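Local structure of leucine aminopeptidase 2 (Saccharomyces cerevisiae, 2XQ0) at residues 498-504 / 546-551; 317-321 / 371-375; 583-589 / 618-622. The protein is a zinc-dependent aminopeptidase of the M1 family that preferentially cleaves di- and tripeptides and also has low epoxide hydrolase activity. All coordinates share one frame; numbering follows the deposited sequence.

Contact 1 of 3, residues 498-504 / 546-551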
loop_
_atom_site.group_PDB
_atom_site.type_symbol
_atom_site.label_atom_id
_atom_site.label_comp_id
_atom_site.label_asym_id
_atom_site.label_seq_id
_atom_site.Cartn_x
_atom_site.Cartn_y
_atom_site.Cartn_z
ATOM N N PHE A 498 -29.563 -5.052 26.031
ATOM C CA PHE A 498 -28.289 -4.509 25.585
ATOM C C PHE A 498 -27.935 -3.218 26.310
ATOM O O PHE A 498 -28.812 -2.440 26.653
ATOM C CB PHE A 498 -28.357 -4.216 24.081
ATOM C CG PHE A 498 -28.619 -5.439 23.231
ATOM C CD1 PHE A 498 -27.599 -6.346 22.960
ATOM C CD2 PHE A 498 -29.872 -5.668 22.683
ATOM C CE1 PHE A 498 -27.835 -7.470 22.166
ATOM C CE2 PHE A 498 -30.114 -6.792 21.880
ATOM C CZ PHE A 498 -29.094 -7.691 21.623
ATOM N N ASN A 499 -26.651 -2.986 26.540
ATOM C CA ASN A 499 -26.224 -1.629 26.849
ATOM C C ASN A 499 -24.755 -1.305 26.553
ATOM O O ASN A 499 -23.943 -2.190 26.275
ATOM C CB ASN A 499 -26.644 -1.198 28.257
ATOM C CG ASN A 499 -27.406 0.124 28.251
ATOM O OD1 ASN A 499 -28.597 0.169 27.921
ATOM N ND2 ASN A 499 -26.718 1.210 28.603
ATOM N N ALA A 500 -24.441 -0.016 26.602
ATOM C CA ALA A 500 -23.124 0.479 26.240
ATOM C C ALA A 500 -22.034 -0.394 26.833
ATOM O O ALA A 500 -20.928 -0.486 26.298
ATOM C CB ALA A 500 -22.963 1.922 26.709
ATOM N N ILE A 501 -22.361 -1.043 27.942
ATOM C CA ILE A 501 -21.411 -1.890 28.648
ATOM C C ILE A 501 -20.818 -3.000 27.775
ATOM O O ILE A 501 -19.665 -3.403 27.970
ATOM C CB ILE A 501 -22.068 -2.558 29.880
ATOM C CG1 ILE A 501 -22.752 -1.508 30.765
ATOM C CG2 ILE A 501 -21.037 -3.352 30.663
ATOM C CD1 ILE A 501 -24.048 -0.956 30.195
ATOM N N ASP A 502 -21.602 -3.515 26.829
ATOM C CA ASP A 502 -21.162 -4.731 26.141
ATOM C C ASP A 502 -20.069 -4.496 25.103
ATOM O O ASP A 502 -19.399 -5.439 24.689
ATOM C CB ASP A 502 -22.328 -5.579 25.594
ATOM C CG ASP A 502 -23.391 -4.755 24.914
ATOM O OD1 ASP A 502 -24.594 -5.124 24.986
ATOM O OD2 ASP A 502 -23.016 -3.737 24.306
ATOM N N ILE A 503 -19.861 -3.242 24.713
ATOM C CA ILE A 503 -18.757 -2.930 23.807
ATOM C C ILE A 503 -17.690 -2.060 24.463
ATOM O O ILE A 503 -16.714 -1.679 23.821
ATOM C CB ILE A 503 -19.240 -2.273 22.508
ATOM C CG1 ILE A 503 -19.802 -0.874 22.785
ATOM C CG2 ILE A 503 -20.275 -3.169 21.819
ATOM C CD1 ILE A 503 -20.223 -0.133 21.523
ATOM N N LYS A 504 -17.879 -1.762 25.743
ATOM C CA LYS A 504 -16.911 -0.987 26.514
ATOM C C LYS A 504 -15.480 -1.500 26.356
ATOM O O LYS A 504 -14.535 -0.719 26.412
ATOM C CB LYS A 504 -17.294 -0.969 28.001
ATOM C CG LYS A 504 -16.178 -0.482 28.928
ATOM C CD LYS A 504 -16.532 -0.660 30.403
ATOM C CE LYS A 504 -17.576 0.349 30.865
ATOM N NZ LYS A 504 -17.908 0.190 32.312
ATOM N N ILE A 546 -27.877 2.789 21.809
ATOM C CA ILE A 546 -27.212 2.171 22.951
ATOM C C ILE A 546 -25.696 2.292 22.855
ATOM O O ILE A 546 -25.006 2.448 23.868
ATOM C CB ILE A 546 -27.594 0.680 23.063
ATOM C CG1 ILE A 546 -29.065 0.533 23.484
ATOM C CG2 ILE A 546 -26.675 -0.040 24.046
ATOM C CD1 ILE A 546 -29.679 -0.799 23.087
ATOM N N TYR A 547 -25.184 2.220 21.628
ATOM C CA TYR A 547 -23.745 2.209 21.387
ATOM C C TYR A 547 -23.239 3.551 20.864
ATOM O O TYR A 547 -22.174 3.616 20.262
ATOM C CB TYR A 547 -23.388 1.103 20.383
ATOM C CG TYR A 547 -23.706 -0.300 20.866
ATOM C CD1 TYR A 547 -24.223 -1.265 20.003
ATOM C CD2 TYR A 547 -23.493 -0.656 22.192
ATOM C CE1 TYR A 547 -24.506 -2.561 20.459
ATOM C CE2 TYR A 547 -23.773 -1.930 22.649
ATOM C CZ TYR A 547 -24.279 -2.883 21.788
ATOM O OH TYR A 547 -24.550 -4.154 22.278
ATOM N N GLN A 548 -24.000 4.622 21.087
ATOM C CA GLN A 548 -23.689 5.906 20.441
ATOM C C GLN A 548 -22.293 6.387 20.785
ATOM O O GLN A 548 -21.570 6.887 19.924
ATOM C CB GLN A 548 -24.722 6.988 20.807
ATOM C CG GLN A 548 -24.822 7.265 22.298
ATOM C CD GLN A 548 -25.969 8.190 22.647
ATOM O OE1 GLN A 548 -26.880 7.814 23.390
ATOM N NE2 GLN A 548 -25.935 9.405 22.108
ATOM N N ASP A 549 -21.910 6.232 22.047
ATOM C CA ASP A 549 -20.637 6.773 22.511
ATOM C C ASP A 549 -19.485 6.238 21.675
ATOM O O ASP A 549 -18.744 6.998 21.046
ATOM C CB ASP A 549 -20.419 6.460 23.993
ATOM C CG ASP A 549 -21.316 7.296 24.908
ATOM O OD1 ASP A 549 -21.558 6.867 26.059
ATOM O OD2 ASP A 549 -21.776 8.380 24.474
ATOM N N ASN A 550 -19.359 4.918 21.650
ATOM C CA ASN A 550 -18.230 4.272 21.007
ATOM C C ASN A 550 -18.334 4.052 19.484
ATOM O O ASN A 550 -17.313 3.919 18.806
ATOM C CB ASN A 550 -17.886 2.983 21.750
ATOM C CG ASN A 550 -17.118 3.251 23.027
ATOM O OD1 ASN A 550 -17.141 2.457 23.965
ATOM N ND2 ASN A 550 -16.434 4.388 23.071
ATOM N N ILE A 551 -19.547 4.037 18.938
ATOM C CA ILE A 551 -19.700 3.819 17.497
ATOM C C ILE A 551 -20.090 5.085 16.756
ATOM O O ILE A 551 -19.374 5.536 15.868
ATOM C CB ILE A 551 -20.738 2.722 17.183
ATOM C CG1 ILE A 551 -20.239 1.355 17.681
ATOM C CG2 ILE A 551 -21.009 2.672 15.696
ATOM C CD1 ILE A 551 -21.021 0.173 17.147
#

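Contact 2 of 3, residues 317-321 / 371-375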
loop_
_atom_site.group_PDB
_atom_site.type_symbol
_atom_site.label_atom_id
_atom_site.label_comp_id
_atom_site.label_asym_id
_atom_site.label_seq_id
_atom_site.Cartn_x
_atom_site.Cartn_y
_atom_site.Cartn_z
ATOM N N TRP A 317 6.836 -7.607 -11.057
ATOM C CA TRP A 317 5.512 -7.585 -10.445
ATOM C C TRP A 317 4.839 -8.967 -10.447
ATOM O O TRP A 317 3.778 -9.138 -9.865
ATOM C CB TRP A 317 4.650 -6.483 -11.064
ATOM C CG TRP A 317 5.391 -5.155 -10.981
ATOM C CD1 TRP A 317 5.946 -4.459 -12.017
ATOM C CD2 TRP A 317 5.727 -4.430 -9.786
ATOM N NE1 TRP A 317 6.589 -3.330 -11.542
ATOM C CE2 TRP A 317 6.470 -3.294 -10.176
ATOM C CE3 TRP A 317 5.460 -4.626 -8.424
ATOM C CZ2 TRP A 317 6.937 -2.349 -9.254
ATOM C CZ3 TRP A 317 5.934 -3.697 -7.510
ATOM C CH2 TRP A 317 6.654 -2.573 -7.924
ATOM N N ASN A 318 5.488 -9.951 -11.065
ATOM C CA ASN A 318 5.068 -11.351 -10.932
ATOM C C ASN A 318 5.329 -11.918 -9.556
ATOM O O ASN A 318 4.714 -12.902 -9.177
ATOM C CB ASN A 318 5.816 -12.246 -11.921
ATOM C CG ASN A 318 5.289 -12.148 -13.323
ATOM O OD1 ASN A 318 4.278 -11.499 -13.585
ATOM N ND2 ASN A 318 5.946 -12.849 -14.237
ATOM N N HIS A 319 6.274 -11.324 -8.836
ATOM C CA HIS A 319 6.722 -11.848 -7.536
ATOM C C HIS A 319 6.459 -10.830 -6.418
ATOM O O HIS A 319 7.204 -10.739 -5.432
ATOM C CB HIS A 319 8.206 -12.222 -7.608
ATOM C CG HIS A 319 8.509 -13.177 -8.714
ATOM N ND1 HIS A 319 8.378 -14.541 -8.570
ATOM C CD2 HIS A 319 8.857 -12.962 -10.002
ATOM C CE1 HIS A 319 8.660 -15.126 -9.720
ATOM N NE2 HIS A 319 8.951 -14.190 -10.607
ATOM N N PHE A 320 5.394 -10.060 -6.610
ATOM C CA PHE A 320 4.978 -9.003 -5.693
ATOM C C PHE A 320 4.743 -9.539 -4.278
ATOM O O PHE A 320 4.884 -8.799 -3.301
ATOM C CB PHE A 320 3.705 -8.359 -6.242
ATOM C CG PHE A 320 3.252 -7.137 -5.487
ATOM C CD1 PHE A 320 4.146 -6.119 -5.188
ATOM C CD2 PHE A 320 1.909 -6.980 -5.140
ATOM C CE1 PHE A 320 3.724 -4.972 -4.512
ATOM C CE2 PHE A 320 1.480 -5.843 -4.465
ATOM C CZ PHE A 320 2.400 -4.837 -4.152
ATOM N N TRP A 321 4.386 -10.819 -4.160
ATOM C CA TRP A 321 4.166 -11.416 -2.840
ATOM C C TRP A 321 5.402 -11.319 -1.923
ATOM O O TRP A 321 5.264 -11.227 -0.696
ATOM C CB TRP A 321 3.670 -12.868 -2.949
ATOM C CG TRP A 321 4.758 -13.894 -3.075
ATOM C CD1 TRP A 321 5.330 -14.346 -4.230
ATOM C CD2 TRP A 321 5.385 -14.611 -2.007
ATOM N NE1 TRP A 321 6.281 -15.302 -3.944
ATOM C CE2 TRP A 321 6.341 -15.476 -2.587
ATOM C CE3 TRP A 321 5.237 -14.605 -0.613
ATOM C CZ2 TRP A 321 7.143 -16.333 -1.817
ATOM C CZ3 TRP A 321 6.037 -15.451 0.149
ATOM C CH2 TRP A 321 6.976 -16.307 -0.460
ATOM N N LEU A 371 -0.604 -17.142 -6.137
ATOM C CA LEU A 371 0.349 -16.332 -5.389
ATOM C C LEU A 371 1.398 -15.690 -6.301
ATOM O O LEU A 371 1.644 -14.505 -6.199
ATOM C CB LEU A 371 1.022 -17.147 -4.292
ATOM C CG LEU A 371 1.934 -16.352 -3.358
ATOM C CD1 LEU A 371 1.167 -15.200 -2.740
ATOM C CD2 LEU A 371 2.491 -17.267 -2.272
ATOM N N VAL A 372 2.009 -16.488 -7.179
ATOM C CA VAL A 372 2.952 -15.983 -8.174
ATOM C C VAL A 372 2.138 -15.654 -9.403
ATOM O O VAL A 372 1.292 -16.450 -9.820
ATOM C CB VAL A 372 3.996 -17.062 -8.550
ATOM C CG1 VAL A 372 4.805 -16.642 -9.776
ATOM C CG2 VAL A 372 4.910 -17.367 -7.352
ATOM N N GLN A 373 2.393 -14.486 -9.983
ATOM C CA GLN A 373 1.616 -14.013 -11.122
ATOM C C GLN A 373 2.376 -14.175 -12.434
ATOM O O GLN A 373 3.587 -14.422 -12.437
ATOM C CB GLN A 373 1.213 -12.547 -10.897
ATOM C CG GLN A 373 0.107 -12.396 -9.892
ATOM C CD GLN A 373 -1.202 -12.965 -10.399
ATOM O OE1 GLN A 373 -1.744 -13.934 -9.853
ATOM N NE2 GLN A 373 -1.713 -12.370 -11.455
ATOM N N ASN A 374 1.661 -14.042 -13.545
ATOM C CA ASN A 374 2.243 -14.237 -14.872
ATOM C C ASN A 374 1.764 -13.103 -15.746
ATOM O O ASN A 374 0.861 -13.268 -16.556
ATOM C CB ASN A 374 1.822 -15.599 -15.453
ATOM C CG ASN A 374 2.374 -15.855 -16.870
ATOM O OD1 ASN A 374 3.333 -15.228 -17.320
ATOM N ND2 ASN A 374 1.764 -16.809 -17.564
ATOM N N LEU A 375 2.351 -11.932 -15.543
ATOM C CA LEU A 375 1.962 -10.761 -16.288
ATOM C C LEU A 375 2.709 -10.843 -17.607
ATOM O O LEU A 375 3.830 -11.336 -17.673
ATOM C CB LEU A 375 2.370 -9.484 -15.547
ATOM C CG LEU A 375 1.798 -9.181 -14.159
ATOM C CD1 LEU A 375 2.323 -7.845 -13.664
ATOM C CD2 LEU A 375 0.278 -9.164 -14.167
HETATM O O HOH W 1 3.380 -12.423 -6.297
HETATM O O HOH W 2 5.385 -13.177 -16.848
#

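Contact 3 of 3, residues 583-589 / 618-622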
loop_
_atom_site.group_PDB
_atom_site.type_symbol
_atom_site.label_atom_id
_atom_site.label_comp_id
_atom_site.label_asym_id
_atom_site.label_seq_id
_atom_site.Cartn_x
_atom_site.Cartn_y
_atom_site.Cartn_z
ATOM N N LEU A 583 -18.452 11.389 2.687
ATOM C CA LEU A 583 -17.714 10.934 1.522
ATOM C C LEU A 583 -17.023 12.119 0.839
ATOM O O LEU A 583 -16.083 11.958 0.055
ATOM C CB LEU A 583 -18.679 10.239 0.566
ATOM C CG LEU A 583 -18.171 8.987 -0.137
ATOM C CD1 LEU A 583 -16.850 9.279 -0.822
ATOM C CD2 LEU A 583 -18.018 7.876 0.851
ATOM N N GLY A 584 -17.492 13.322 1.145
ATOM C CA GLY A 584 -16.880 14.519 0.607
ATOM C C GLY A 584 -15.739 14.986 1.486
ATOM O O GLY A 584 -15.100 16.005 1.203
ATOM N N THR A 585 -15.484 14.235 2.554
ATOM C CA THR A 585 -14.452 14.607 3.518
ATOM C C THR A 585 -13.238 13.667 3.478
ATOM O O THR A 585 -12.169 14.020 3.975
ATOM C CB THR A 585 -15.021 14.690 4.967
ATOM O OG1 THR A 585 -15.158 13.377 5.515
ATOM C CG2 THR A 585 -16.385 15.394 4.978
ATOM N N VAL A 586 -13.403 12.484 2.885
ATOM C CA VAL A 586 -12.306 11.517 2.766
ATOM C C VAL A 586 -11.991 11.154 1.311
ATOM O O VAL A 586 -12.851 11.250 0.442
ATOM C CB VAL A 586 -12.568 10.213 3.584
ATOM C CG1 VAL A 586 -12.651 10.516 5.080
ATOM C CG2 VAL A 586 -13.835 9.512 3.107
ATOM N N GLY A 587 -10.752 10.735 1.060
ATOM C CA GLY A 587 -10.310 10.365 -0.277
ATOM C C GLY A 587 -9.680 8.979 -0.351
ATOM O O GLY A 587 -9.395 8.467 -1.434
ATOM N N ARG A 588 -9.454 8.366 0.806
ATOM C CA ARG A 588 -8.867 7.028 0.850
ATOM C C ARG A 588 -9.750 6.021 0.111
ATOM O O ARG A 588 -10.912 5.843 0.460
ATOM C CB ARG A 588 -8.665 6.582 2.301
ATOM C CG ARG A 588 -7.907 5.272 2.438
ATOM C CD ARG A 588 -7.517 5.009 3.884
ATOM N NE ARG A 588 -6.820 3.737 4.027
ATOM C CZ ARG A 588 -6.512 3.177 5.190
ATOM N NH1 ARG A 588 -6.825 3.782 6.326
ATOM N NH2 ARG A 588 -5.884 2.011 5.216
ATOM N N MET A 589 -9.194 5.360 -0.905
ATOM C CA MET A 589 -9.994 4.476 -1.758
ATOM C C MET A 589 -10.800 3.468 -0.960
ATOM O O MET A 589 -11.985 3.247 -1.230
ATOM C CB MET A 589 -9.124 3.762 -2.798
ATOM C CG MET A 589 -8.879 4.591 -4.049
ATOM S SD MET A 589 -7.953 3.735 -5.340
ATOM C CE MET A 589 -6.348 3.536 -4.568
ATOM N N TYR A 618 -11.066 14.183 -5.535
ATOM C CA TYR A 618 -10.416 12.897 -5.297
ATOM C C TYR A 618 -9.149 12.727 -6.146
ATOM O O TYR A 618 -8.995 13.395 -7.164
ATOM C CB TYR A 618 -11.409 11.755 -5.560
ATOM C CG TYR A 618 -12.692 11.840 -4.747
ATOM C CD1 TYR A 618 -13.937 11.862 -5.367
ATOM C CD2 TYR A 618 -12.656 11.897 -3.357
ATOM C CE1 TYR A 618 -15.111 11.931 -4.622
ATOM C CE2 TYR A 618 -13.821 11.969 -2.605
ATOM C CZ TYR A 618 -15.045 11.986 -3.241
ATOM O OH TYR A 618 -16.201 12.058 -2.494
ATOM N N HIS A 619 -8.241 11.845 -5.722
ATOM C CA HIS A 619 -7.047 11.530 -6.516
ATOM C C HIS A 619 -7.500 10.984 -7.856
ATOM O O HIS A 619 -8.550 10.339 -7.935
ATOM C CB HIS A 619 -6.156 10.489 -5.808
ATOM C CG HIS A 619 -4.788 10.343 -6.417
ATOM N ND1 HIS A 619 -4.553 9.603 -7.555
ATOM C CD2 HIS A 619 -3.591 10.855 -6.050
ATOM C CE1 HIS A 619 -3.270 9.665 -7.865
ATOM N NE2 HIS A 619 -2.663 10.421 -6.969
ATOM N N PRO A 620 -6.721 11.242 -8.920
ATOM C CA PRO A 620 -7.067 10.725 -10.251
ATOM C C PRO A 620 -7.472 9.249 -10.260
ATOM O O PRO A 620 -8.436 8.885 -10.945
ATOM C CB PRO A 620 -5.766 10.898 -11.029
ATOM C CG PRO A 620 -5.145 12.091 -10.430
ATOM C CD PRO A 620 -5.496 12.063 -8.956
ATOM N N ILE A 621 -6.740 8.419 -9.517
ATOM C CA ILE A 621 -7.007 6.986 -9.457
ATOM C C ILE A 621 -8.366 6.709 -8.849
ATOM O O ILE A 621 -9.195 6.011 -9.430
ATOM C CB ILE A 621 -5.965 6.256 -8.593
ATOM C CG1 ILE A 621 -4.546 6.733 -8.920
ATOM C CG2 ILE A 621 -6.102 4.760 -8.791
ATOM C CD1 ILE A 621 -3.987 6.196 -10.208
ATOM N N CYS A 622 -8.583 7.258 -7.660
ATOM C CA CYS A 622 -9.862 7.114 -6.980
ATOM C C CYS A 622 -11.033 7.673 -7.805
ATOM O O CYS A 622 -12.118 7.092 -7.804
ATOM C CB CYS A 622 -9.797 7.763 -5.601
ATOM S SG CYS A 622 -11.341 7.723 -4.705
HETATM O O HOH W 3 -8.714 10.362 -3.552
#

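Contact 1 of 3, residues 498-504 / 546-551
Ala500 and Tyr547 bring the two backbones closest, with their CA atoms 5.2 Å apart, where the turn that follows one helix meets the first residue after another to leave helical geometry. The Tyr547 ring turns an edge to Ala500 CA and Asn499 O. Ile503 covers one of its faces: CG2 sits 4.1 Å from the ring centroid in a CH-pi contact, over the face but offset toward the rim. The other branch of Ile503 runs back along the ring, CD1 reaching CD2 of Tyr547 at 3.4 Å and continuing to CB of Asn550 and CG1 of Ile551. CG1 of Ile503 is placed between the backbone N and the carbonyl carbon (chi1 68°), which lays both branches on the same side of the ring. The phenol oxygen of Tyr547 appears to donate to Asp502 OD2, but crowding at OD2 leaves the bond doubtful. Asp502 N in turn bonds to Asn499 O at 2.7 Å and closes the turn. Beside the ring, Ile546 presses CG2 against the backbone, 3.3 Å from CA of Asn499, while its CD1 meets CB of Phe498 at 3.8 Å. The amide N of Ala500 is buried here without a polar partner. Helix 469-484 lies alongside: Trp481 stacks on Phe498 and bonds to Tyr547 OH, and Leu477 touches Ile503 and Tyr547. Leu511 of helix 508-519 packs against both Ile503 and Ile551.

Contact 2 of 3, residues 317-321 / 371-375
Asn318 and Gln373 bring the two irregular segments together, and Asn318 supplies both direct hydrogen bonds between them. Its backbone O receives Gln373 N at 2.9 Å, nearly straight and in the carbonyl plane on a lone pair. Its side-chain OD1 receives Leu375 N at 2.8 Å, equally straight at 172° but with the donor tilted 24° from the amide plane. CG of Asn318 stands beside its own backbone N (chi1 -77°), and this swings the amide alongside 373-375, so that one residue binds two alternate backbone N-H groups.

Two waters extend the polar seam. One accepts from Trp321 N and donates to both Asn318 O and Leu371 O; the other accepts from Asn318 ND2 and donates to Asn374 OD1 and Leu375 O. Both ends of the Asn318 amide are thereby engaged.

The apolar contacts flank the polar seam. Leu371 covers a face of the Trp321 indole, its CG 4.0 Å from the centroid of the five-membered ring in a CH-pi contact. Its CD1 meets CB of Trp321 at 3.4 Å, while CD2 lies over the rim. At the other end CD1 of Leu375 packs on CB of Trp317 at 3.7 Å. Between the two ends, Val372 CG1 approaches CE1 of His319, whose ring nitrogens bond to Glu16 and Thr428; Thr428 also takes Trp321 NE1.

The contact belongs to the M1 zinc peptidase catalytic domain: 317-321 leads into helix 321-339, and Phe320 touches bound bestatin. Trp317 lies about 4 Å, side chain to side chain, from the substrate-binding Glu147. Residues 371-375 thus pack against the segment that carries Phe320 into the inhibitor pocket, close to the HExxH zinc site of M1 peptidases, where His301, His305 and Glu324 of helix 321-339 bind the zinc ion.

Contact 3 of 3, residues 583-589 / 618-622
Tyr618 pushes its ring into the hollow of the turn 583-587, and the backbone curls round the ring's outer edge. The phenol is the bump: its OH donates to Leu583 O at 2.6 Å, with the hydroxyl standing 52° out of the carbonyl plane and not on a lone pair, although the carbonyl oxygen itself lies in the plane of the ring. Val586 O closes on the same rim, 3.3 Å from CE2 of Tyr618. The Leu583 side chain crosses that of Tyr618 at about a right angle, CD1 of Leu583 3.3 Å from Tyr618 OH, and CA of Gly587 comes within 4.2 Å of CD2 of Tyr618. CG of Tyr618 lies anti to its carbonyl carbon (chi1 -56°), which directs the ring into this turn.

A second fit lies beyond Gly587. The Met589 chain runs along the start of helix 620-629, CG meeting CB of Cys622 at 3.6 Å and SD coming to 4.0 Å from CG2 of Ile621. Between the two fits a water bridges the backbones, donating to Gly587 O and accepting from His619 N. His619 is the N-cap of this helix, its ND1 accepting from Ile621 N in the ring plane.

Tyr618 OH also bonds to Tyr596 OH of helix 589-600. With an alanine in place of the tyrosine, the Leu583 carbonyl and the Tyr596 hydroxyl would probably lose their shared phenol partner, and a gap would open in the turn. The contact joins the loop between helices 576-582 and 589-600 to the start of helix 620-629 in the leukotriene A4 hydrolase C-terminal domain, beside the substrate site, where Met589 touches the substrate-binding Tyr273.

Overall arrangement
The three contacts are strung along the chain without touching. Contact 2 lies in the catalytic domain, while contact 3 and residues 546-551 of contact 1 fall in the C-terminal helical region. Contacts 2 and 3 are buried, their centres about 28 Å apart on opposite sides of the chain's centre, and each borders the substrate site; contact 1 is partly buried, its centre about 33 Å from that of the chain and away from any such site. Chemistry follows place: contact 2 is a polar seam of backbone and asparagine side-chain bonds and waters with apolar ends, whereas contacts 1 and 3 each set one tyrosine against a loop, under an isoleucine in the first and edge-on to carbonyls in the second.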